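Local coordinates for protein inositol-1,4,5-trisphosphate 5-phosphatase 1 (Schizosaccharomyces pombe, PDB 1I9Z) that removes the 5-phosphate from soluble and lipid inositol phosphates through its central phosphatase domain, the part present here, and so controls cellular phosphoinositide levels, at residues 32-43 against 301-309; 129-138 against 183-194. All coordinates share one frame; numbering follows the deposited sequence.

Interaction 1. Residues 32-43 against 301-309; sequences YNLNGCSATTKL and LYYSDHRPI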
# COMPACT_ATOMS: atom_id res chain seq x y z
N TYR A 32 -1.80 7.44 7.88
CA TYR A 32 -1.90 8.27 9.07
C TYR A 32 -2.90 7.77 10.10
O TYR A 32 -4.09 7.65 9.79
CB TYR A 32 -2.28 9.71 8.63
CG TYR A 32 -2.00 10.85 9.61
CD1 TYR A 32 -1.39 10.66 10.86
CD2 TYR A 32 -2.29 12.17 9.22
CE1 TYR A 32 -1.10 11.79 11.72
CE2 TYR A 32 -2.01 13.25 10.04
CZ TYR A 32 -1.43 13.05 11.28
OH TYR A 32 -1.20 14.15 12.12
N ASN A 33 -2.43 7.38 11.28
CA ASN A 33 -3.32 7.03 12.38
C ASN A 33 -3.59 8.41 13.02
O ASN A 33 -2.71 9.03 13.64
CB ASN A 33 -2.64 6.15 13.47
CG ASN A 33 -3.58 5.87 14.58
OD1 ASN A 33 -4.25 6.78 15.08
ND2 ASN A 33 -3.64 4.59 15.05
N LEU A 34 -4.82 8.87 12.84
CA LEU A 34 -5.29 10.21 13.29
C LEU A 34 -5.62 10.45 14.73
O LEU A 34 -5.76 11.61 15.15
CB LEU A 34 -6.60 10.51 12.52
CG LEU A 34 -6.38 10.46 11.03
CD1 LEU A 34 -7.83 10.39 10.39
CD2 LEU A 34 -5.66 11.76 10.52
N ASN A 35 -5.79 9.36 15.50
CA ASN A 35 -6.19 9.51 16.89
C ASN A 35 -7.50 10.34 16.98
O ASN A 35 -7.68 11.13 17.96
CB ASN A 35 -5.08 10.17 17.71
CG ASN A 35 -5.29 10.04 19.19
OD1 ASN A 35 -5.78 9.02 19.71
ND2 ASN A 35 -4.94 11.12 19.92
N GLY A 36 -8.33 10.23 15.95
CA GLY A 36 -9.62 10.91 15.93
C GLY A 36 -9.54 12.41 15.69
O GLY A 36 -10.55 13.09 15.87
N CYS A 37 -8.39 12.92 15.27
CA CYS A 37 -8.27 14.38 15.03
C CYS A 37 -9.12 14.85 13.88
O CYS A 37 -9.44 14.09 12.96
CB CYS A 37 -6.81 14.81 14.78
SG CYS A 37 -6.11 14.32 13.16
N SER A 38 -9.46 16.14 13.90
CA SER A 38 -10.26 16.72 12.81
C SER A 38 -9.62 16.86 11.44
O SER A 38 -8.47 17.19 11.31
CB SER A 38 -10.72 18.13 13.21
OG SER A 38 -11.23 18.08 14.52
N ALA A 39 -10.44 16.67 10.42
CA ALA A 39 -10.06 16.81 9.03
C ALA A 39 -9.50 18.20 8.81
O ALA A 39 -10.02 19.16 9.37
CB ALA A 39 -11.28 16.61 8.15
N THR A 40 -8.48 18.32 7.96
CA THR A 40 -7.90 19.66 7.69
C THR A 40 -7.16 19.54 6.38
O THR A 40 -6.72 18.45 6.03
CB THR A 40 -6.91 20.07 8.83
OG1 THR A 40 -6.21 21.29 8.46
CG2 THR A 40 -5.86 18.95 9.09
N THR A 41 -7.01 20.66 5.64
CA THR A 41 -6.27 20.63 4.39
C THR A 41 -4.82 20.97 4.72
O THR A 41 -4.00 21.02 3.83
CB THR A 41 -6.75 21.72 3.41
OG1 THR A 41 -6.72 22.98 4.11
CG2 THR A 41 -8.20 21.47 3.00
N LYS A 42 -4.50 21.19 5.97
CA LYS A 42 -3.12 21.56 6.29
C LYS A 42 -2.27 20.29 6.41
O LYS A 42 -1.78 19.96 7.49
CB LYS A 42 -3.04 22.35 7.61
CG LYS A 42 -3.87 23.64 7.62
CD LYS A 42 -3.16 24.72 6.88
CE LYS A 42 -3.38 24.63 5.39
NZ LYS A 42 -3.03 25.95 4.72
N LEU A 43 -2.04 19.66 5.26
CA LEU A 43 -1.26 18.41 5.16
C LEU A 43 -0.15 18.50 4.15
O LEU A 43 0.38 17.49 3.68
CB LEU A 43 -2.22 17.31 4.69
CG LEU A 43 -3.57 17.17 5.42
CD1 LEU A 43 -4.46 16.15 4.68
CD2 LEU A 43 -3.33 16.69 6.87
N LEU A 301 3.95 16.12 11.19
CA LEU A 301 2.60 16.69 11.43
C LEU A 301 2.31 16.31 12.88
O LEU A 301 2.63 15.19 13.30
CB LEU A 301 1.50 16.12 10.55
CG LEU A 301 1.47 16.57 9.09
CD1 LEU A 301 0.13 16.14 8.48
CD2 LEU A 301 1.61 18.15 9.03
N TYR A 302 1.65 17.20 13.63
CA TYR A 302 1.52 17.03 15.07
C TYR A 302 0.09 16.92 15.60
O TYR A 302 -0.13 17.07 16.83
CB TYR A 302 2.22 18.28 15.71
CG TYR A 302 3.72 18.35 15.46
CD1 TYR A 302 4.26 18.91 14.28
CD2 TYR A 302 4.59 17.87 16.43
CE1 TYR A 302 5.69 18.98 14.07
CE2 TYR A 302 5.98 17.91 16.26
CZ TYR A 302 6.51 18.48 15.07
OH TYR A 302 7.87 18.55 14.89
N TYR A 303 -0.86 16.63 14.71
CA TYR A 303 -2.26 16.58 15.12
C TYR A 303 -2.62 15.36 15.92
O TYR A 303 -3.64 15.35 16.58
CB TYR A 303 -3.19 16.59 13.90
CG TYR A 303 -2.83 17.66 12.91
CD1 TYR A 303 -2.75 17.39 11.56
CD2 TYR A 303 -2.60 18.98 13.35
CE1 TYR A 303 -2.41 18.41 10.61
CE2 TYR A 303 -2.32 19.99 12.43
CZ TYR A 303 -2.22 19.70 11.07
OH TYR A 303 -1.92 20.70 10.13
N SER A 304 -1.76 14.34 15.83
CA SER A 304 -2.05 13.04 16.44
C SER A 304 -0.90 12.57 17.35
O SER A 304 0.13 13.26 17.46
CB SER A 304 -2.26 12.01 15.27
OG SER A 304 -2.40 10.67 15.77
N ASP A 305 -1.11 11.43 18.03
CA ASP A 305 -0.02 10.87 18.83
C ASP A 305 0.86 9.99 17.91
O ASP A 305 1.88 9.46 18.33
CB ASP A 305 -0.54 10.10 20.04
CG ASP A 305 -1.57 9.05 19.68
OD1 ASP A 305 -2.03 8.88 18.51
OD2 ASP A 305 -1.91 8.36 20.65
N HIS A 306 0.49 9.85 16.64
CA HIS A 306 1.37 9.19 15.65
C HIS A 306 1.82 10.21 14.62
O HIS A 306 1.10 11.19 14.34
CB HIS A 306 0.65 8.14 14.79
CG HIS A 306 0.22 6.93 15.54
ND1 HIS A 306 0.63 5.65 15.20
CD2 HIS A 306 -0.66 6.80 16.56
CE1 HIS A 306 0.00 4.78 15.98
NE2 HIS A 306 -0.79 5.45 16.81
N ARG A 307 3.00 10.01 14.04
CA ARG A 307 3.38 10.81 12.85
C ARG A 307 2.91 10.08 11.64
O ARG A 307 2.85 8.83 11.65
CB ARG A 307 4.89 10.92 12.66
CG ARG A 307 5.57 11.67 13.79
CD ARG A 307 5.54 13.27 13.47
NE ARG A 307 6.17 13.88 14.63
CZ ARG A 307 5.56 14.26 15.74
NH1 ARG A 307 4.22 14.21 15.91
NH2 ARG A 307 6.33 14.50 16.82
N PRO A 308 2.51 10.80 10.57
CA PRO A 308 2.07 10.21 9.33
C PRO A 308 3.34 9.76 8.58
O PRO A 308 4.47 10.25 8.90
CB PRO A 308 1.33 11.37 8.58
CG PRO A 308 1.96 12.62 9.15
CD PRO A 308 2.50 12.29 10.55
N ILE A 309 3.17 8.83 7.64
CA ILE A 309 4.32 8.35 6.84
C ILE A 309 3.90 8.25 5.36
O ILE A 309 2.70 8.39 5.01
CB ILE A 309 4.79 6.93 7.28
CG1 ILE A 309 3.64 5.94 7.19
CG2 ILE A 309 5.30 6.98 8.71
CD1 ILE A 309 4.08 4.42 7.30
O HOH W 1 0.54 13.71 14.07
O HOH W 2 0.48 7.41 11.41
O HOH W 3 -3.86 6.93 17.81
O HOH W 4 -5.00 13.82 18.43
O HOH W 5 -4.54 8.74 22.64

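Interaction 2. Residues 129-138 against 183-194; sequences NVEGTVKKTG and TIASGLRFRRGR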
# COMPACT_ATOMS: atom_id res chain seq x y z
N ASN A 129 -11.99 -2.33 -13.85
CA ASN A 129 -12.24 -3.39 -12.88
C ASN A 129 -11.89 -3.01 -11.42
O ASN A 129 -11.29 -3.82 -10.65
CB ASN A 129 -11.47 -4.65 -13.29
CG ASN A 129 -11.68 -4.99 -14.78
OD1 ASN A 129 -12.82 -5.03 -15.23
ND2 ASN A 129 -10.58 -5.22 -15.54
N VAL A 130 -12.29 -1.80 -11.03
CA VAL A 130 -12.05 -1.36 -9.69
C VAL A 130 -12.99 -2.12 -8.74
O VAL A 130 -14.23 -2.13 -8.95
CB VAL A 130 -12.33 0.15 -9.53
CG1 VAL A 130 -12.07 0.55 -8.13
CG2 VAL A 130 -11.49 1.00 -10.52
N GLU A 131 -12.42 -2.74 -7.69
CA GLU A 131 -13.20 -3.48 -6.72
C GLU A 131 -12.74 -3.14 -5.34
O GLU A 131 -11.57 -2.77 -5.14
CB GLU A 131 -13.09 -4.99 -6.94
CG GLU A 131 -13.57 -5.36 -8.38
CD GLU A 131 -13.35 -6.83 -8.77
OE1 GLU A 131 -12.82 -7.60 -7.97
OE2 GLU A 131 -13.68 -7.20 -9.91
N GLY A 132 -13.65 -3.24 -4.37
CA GLY A 132 -13.21 -2.96 -3.01
C GLY A 132 -13.81 -3.94 -2.03
O GLY A 132 -14.86 -4.55 -2.33
N THR A 133 -13.15 -4.09 -0.88
CA THR A 133 -13.72 -4.94 0.16
C THR A 133 -13.10 -4.60 1.52
O THR A 133 -12.21 -3.72 1.63
CB THR A 133 -13.53 -6.44 -0.19
OG1 THR A 133 -14.34 -7.24 0.70
CG2 THR A 133 -12.06 -6.84 -0.06
N VAL A 134 -13.58 -5.22 2.58
CA VAL A 134 -13.01 -4.94 3.90
C VAL A 134 -12.99 -6.27 4.65
O VAL A 134 -13.69 -7.21 4.25
CB VAL A 134 -13.94 -3.98 4.75
CG1 VAL A 134 -14.07 -2.65 4.01
CG2 VAL A 134 -15.32 -4.67 5.08
N LYS A 135 -12.21 -6.32 5.72
CA LYS A 135 -12.23 -7.54 6.55
C LYS A 135 -11.87 -7.15 7.97
O LYS A 135 -10.77 -6.57 8.23
CB LYS A 135 -11.22 -8.59 6.04
CG LYS A 135 -11.17 -9.86 6.96
CD LYS A 135 -12.44 -10.67 6.85
CE LYS A 135 -12.38 -11.89 7.81
NZ LYS A 135 -13.65 -12.73 7.77
N LYS A 136 -12.76 -7.45 8.91
CA LYS A 136 -12.46 -7.18 10.30
C LYS A 136 -11.56 -8.29 10.84
O LYS A 136 -11.54 -9.46 10.34
CB LYS A 136 -13.77 -7.08 11.14
CG LYS A 136 -14.46 -8.40 11.36
CD LYS A 136 -15.91 -8.22 11.92
CE LYS A 136 -15.93 -7.59 13.34
NZ LYS A 136 -15.27 -8.45 14.43
N THR A 137 -10.79 -7.95 11.87
CA THR A 137 -9.90 -8.91 12.50
C THR A 137 -10.76 -9.59 13.57
O THR A 137 -11.76 -8.99 14.09
CB THR A 137 -8.80 -8.21 13.28
OG1 THR A 137 -9.41 -7.51 14.39
CG2 THR A 137 -8.11 -7.19 12.46
N GLY A 138 -10.35 -10.81 13.92
CA GLY A 138 -11.05 -11.57 14.90
C GLY A 138 -10.33 -11.80 16.22
O GLY A 138 -10.29 -10.93 17.11
N THR A 183 -5.65 -13.67 9.09
CA THR A 183 -7.11 -13.50 9.01
C THR A 183 -7.47 -12.63 7.84
O THR A 183 -8.39 -12.92 7.05
CB THR A 183 -7.64 -12.89 10.34
OG1 THR A 183 -7.42 -13.82 11.42
CG2 THR A 183 -9.20 -12.60 10.28
N ILE A 184 -6.73 -11.54 7.68
CA ILE A 184 -6.98 -10.64 6.58
C ILE A 184 -6.52 -11.18 5.25
O ILE A 184 -7.19 -11.02 4.22
CB ILE A 184 -6.30 -9.24 6.85
CG1 ILE A 184 -6.93 -8.60 8.07
CG2 ILE A 184 -6.34 -8.39 5.55
CD1 ILE A 184 -6.08 -7.40 8.69
N ALA A 185 -5.34 -11.79 5.21
CA ALA A 185 -4.82 -12.31 3.93
C ALA A 185 -5.76 -13.43 3.40
O ALA A 185 -5.98 -13.56 2.19
CB ALA A 185 -3.42 -12.84 4.13
N SER A 186 -6.30 -14.24 4.30
CA SER A 186 -7.24 -15.29 3.85
C SER A 186 -8.65 -14.73 3.69
O SER A 186 -9.43 -15.20 2.85
CB SER A 186 -7.35 -16.42 4.88
OG SER A 186 -6.06 -16.90 5.25
N GLY A 187 -9.00 -13.73 4.47
CA GLY A 187 -10.39 -13.25 4.43
C GLY A 187 -10.80 -12.18 3.44
O GLY A 187 -11.99 -12.05 3.12
N LEU A 188 -9.85 -11.38 2.97
CA LEU A 188 -10.19 -10.32 2.04
C LEU A 188 -10.50 -10.95 0.68
O LEU A 188 -9.67 -11.68 0.11
CB LEU A 188 -9.01 -9.37 1.95
CG LEU A 188 -8.88 -7.87 2.16
CD1 LEU A 188 -9.96 -7.21 3.08
CD2 LEU A 188 -7.44 -7.64 2.64
N ARG A 189 -11.69 -10.71 0.16
CA ARG A 189 -12.04 -11.27 -1.14
C ARG A 189 -12.81 -10.23 -1.90
O ARG A 189 -13.72 -9.64 -1.34
CB ARG A 189 -12.94 -12.47 -0.95
CG ARG A 189 -12.16 -13.67 -0.46
CD ARG A 189 -11.54 -14.36 -1.67
NE ARG A 189 -10.93 -15.62 -1.26
CZ ARG A 189 -9.80 -15.69 -0.57
NH1 ARG A 189 -9.16 -14.58 -0.24
NH2 ARG A 189 -9.33 -16.86 -0.18
N PHE A 190 -12.42 -9.99 -3.15
CA PHE A 190 -13.15 -8.99 -3.95
C PHE A 190 -14.25 -9.71 -4.72
O PHE A 190 -14.75 -10.70 -4.23
CB PHE A 190 -12.22 -8.28 -4.89
CG PHE A 190 -11.08 -7.55 -4.19
CD1 PHE A 190 -9.84 -8.16 -4.08
CD2 PHE A 190 -11.22 -6.26 -3.74
CE1 PHE A 190 -8.72 -7.48 -3.54
CE2 PHE A 190 -10.12 -5.57 -3.19
CZ PHE A 190 -8.87 -6.20 -3.11
N ARG A 191 -14.64 -9.26 -5.90
CA ARG A 191 -15.70 -9.99 -6.64
C ARG A 191 -15.28 -11.39 -7.09
O ARG A 191 -14.10 -11.64 -7.43
CB ARG A 191 -16.12 -9.20 -7.87
CG ARG A 191 -16.54 -7.79 -7.46
CD ARG A 191 -17.17 -6.98 -8.62
NE ARG A 191 -18.44 -7.53 -9.11
CZ ARG A 191 -18.97 -7.23 -10.30
NH1 ARG A 191 -18.35 -6.40 -11.12
NH2 ARG A 191 -20.14 -7.76 -10.67
N ARG A 192 -16.24 -12.31 -7.09
CA ARG A 192 -15.95 -13.66 -7.58
C ARG A 192 -14.77 -14.33 -6.88
O ARG A 192 -13.99 -15.06 -7.53
CB ARG A 192 -15.66 -13.64 -9.07
CG ARG A 192 -16.66 -12.81 -9.88
CD ARG A 192 -16.28 -12.69 -11.34
NE ARG A 192 -16.43 -13.96 -12.05
CZ ARG A 192 -15.48 -14.52 -12.80
NH1 ARG A 192 -14.29 -13.91 -12.94
NH2 ARG A 192 -15.72 -15.67 -13.43
N GLY A 193 -14.63 -14.09 -5.57
CA GLY A 193 -13.55 -14.71 -4.83
C GLY A 193 -12.14 -14.28 -5.15
O GLY A 193 -11.22 -14.94 -4.73
N ARG A 194 -11.93 -13.20 -5.90
CA ARG A 194 -10.57 -12.74 -6.21
C ARG A 194 -9.80 -12.39 -4.89
O ARG A 194 -10.33 -11.66 -4.06
CB ARG A 194 -10.65 -11.48 -7.08
CG ARG A 194 -9.33 -10.90 -7.46
CD ARG A 194 -9.45 -9.38 -7.80
NE ARG A 194 -10.39 -8.98 -8.89
CZ ARG A 194 -10.14 -9.02 -10.21
NH1 ARG A 194 -8.97 -9.48 -10.67
NH2 ARG A 194 -11.06 -8.52 -11.07
O HOH W 6 -15.08 -5.75 -11.46
O HOH W 7 -13.62 -9.55 2.14

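Interaction 1. Residues 32-43 against 301-309
Y32 and P308 bring the backbones within 4.4 Å, CA to CA; from there 301-309 runs back past N33 and L34, where a type I' turn (L34 to C37) follows strand 20-33. No direct backbone-to-backbone bond joins the segments; water 2 bridges N33 N and R307 O. P308 CB sits over one face of the Y32 ring, 3.6 Å from its centroid, and L34 CD2 lies over the other. The Y32 hydroxyl reaches water 1, which also takes the N-H of S304 and lies within bonding distance of L301 O and H306 O. N33 CB stands over the centre of the H306 ring, a CH-pi contact, and the amide continues over the NE2 side, nearly parallel to the ring (8°). S304 OG donates to N33 O (2.7 Å) and accepts from H306 N, forming an ST turn. Y303 OH donates to a lone pair of K42 O (2.7 Å). N35, beside the calcium ion, lays its amide over the carboxylate of D305, a ligand-pocket residue, the planes 26° apart, the side chains crossing at about a right angle. Outside bonds of N33 ND2 (D207, E64) and H306 ND1 (D283) fix the rotation of both flat groups, keeping amide and ring stacked.

Interaction 2. Residues 129-138 against 183-194
E131 meets R194 and R191 where strand 127-136 passes the loop that follows helix 174-187. The grip of R194 is side-on: NE bonds to E131 OE1 at 2.9 Å and NH2 to E131 OE2 at 3.2 Å, the second bond almost straight at 177°. Both oxygens lie near the guanidinium plane, yet the nitrogens approach from above the carboxylate plane, since the two flat groups are turned 56° apart. R191 N reaches the same OE1 from the opposite carboxylate face, so two donors hold that oxygen, while water 6 binds OE2. The nearby R152, whose guanidinium lies close to that of R194, would probably add to the positive surroundings of E131.

G132 lies at the edge of the F190 ring. At T133 the methyl takes over: CG2 stands above one face of F190, 4.1 Å from the centroid, a CH-pi contact set toward the rim. T133 OG1 lies anti to the backbone N (chi1 -168°), which turns the hydroxyl to water 7, shared with V134 O and R189 N.

This strand is an outermost one of the five-stranded sheet in the DNase I-like fold, bonded to strand 147-155 along one side. Residues 188-194 pass over one face of the sheet, without backbone-to-backbone bonds to this strand, and F190 packs on A150, R152 and C161 of the same sheet.

Beyond V134, L188 CD1 presses on K135 CB at 3.5 Å. The K135 chain, bent at chi2, then runs across the helix end, with CD 4.0 Å from G187 O and CE near T183 CG2. Side-chain-less G187 leaves space for the lysine chain to pass. K136 O is 3.9 Å from T183 CG2, and T137 CG2 comes within 4.3 Å of I184 CD1.

The two contacts belong to different sheets of one DNase I-like domain. Interaction 1 joins the end of strand 20-33 to the loop entering strand 309-320, neighbouring strands of the six-stranded sheet; interaction 2 lies along the outermost strand 127-136 of the five-stranded sheet, and its residues fall in sequence between the two segments of interaction 1. Their centres are 27 Å apart and their nearest atoms about 13 Å, so they do not touch. Only interaction 1 reaches the active site directly: the N35 side chain is about 3 Å from the calcium ion, and that of D305 about 4 Å from the inositol bisphosphate. In interaction 2 the T137 side chain is about 13 Å from that ligand, consistent with structural packing.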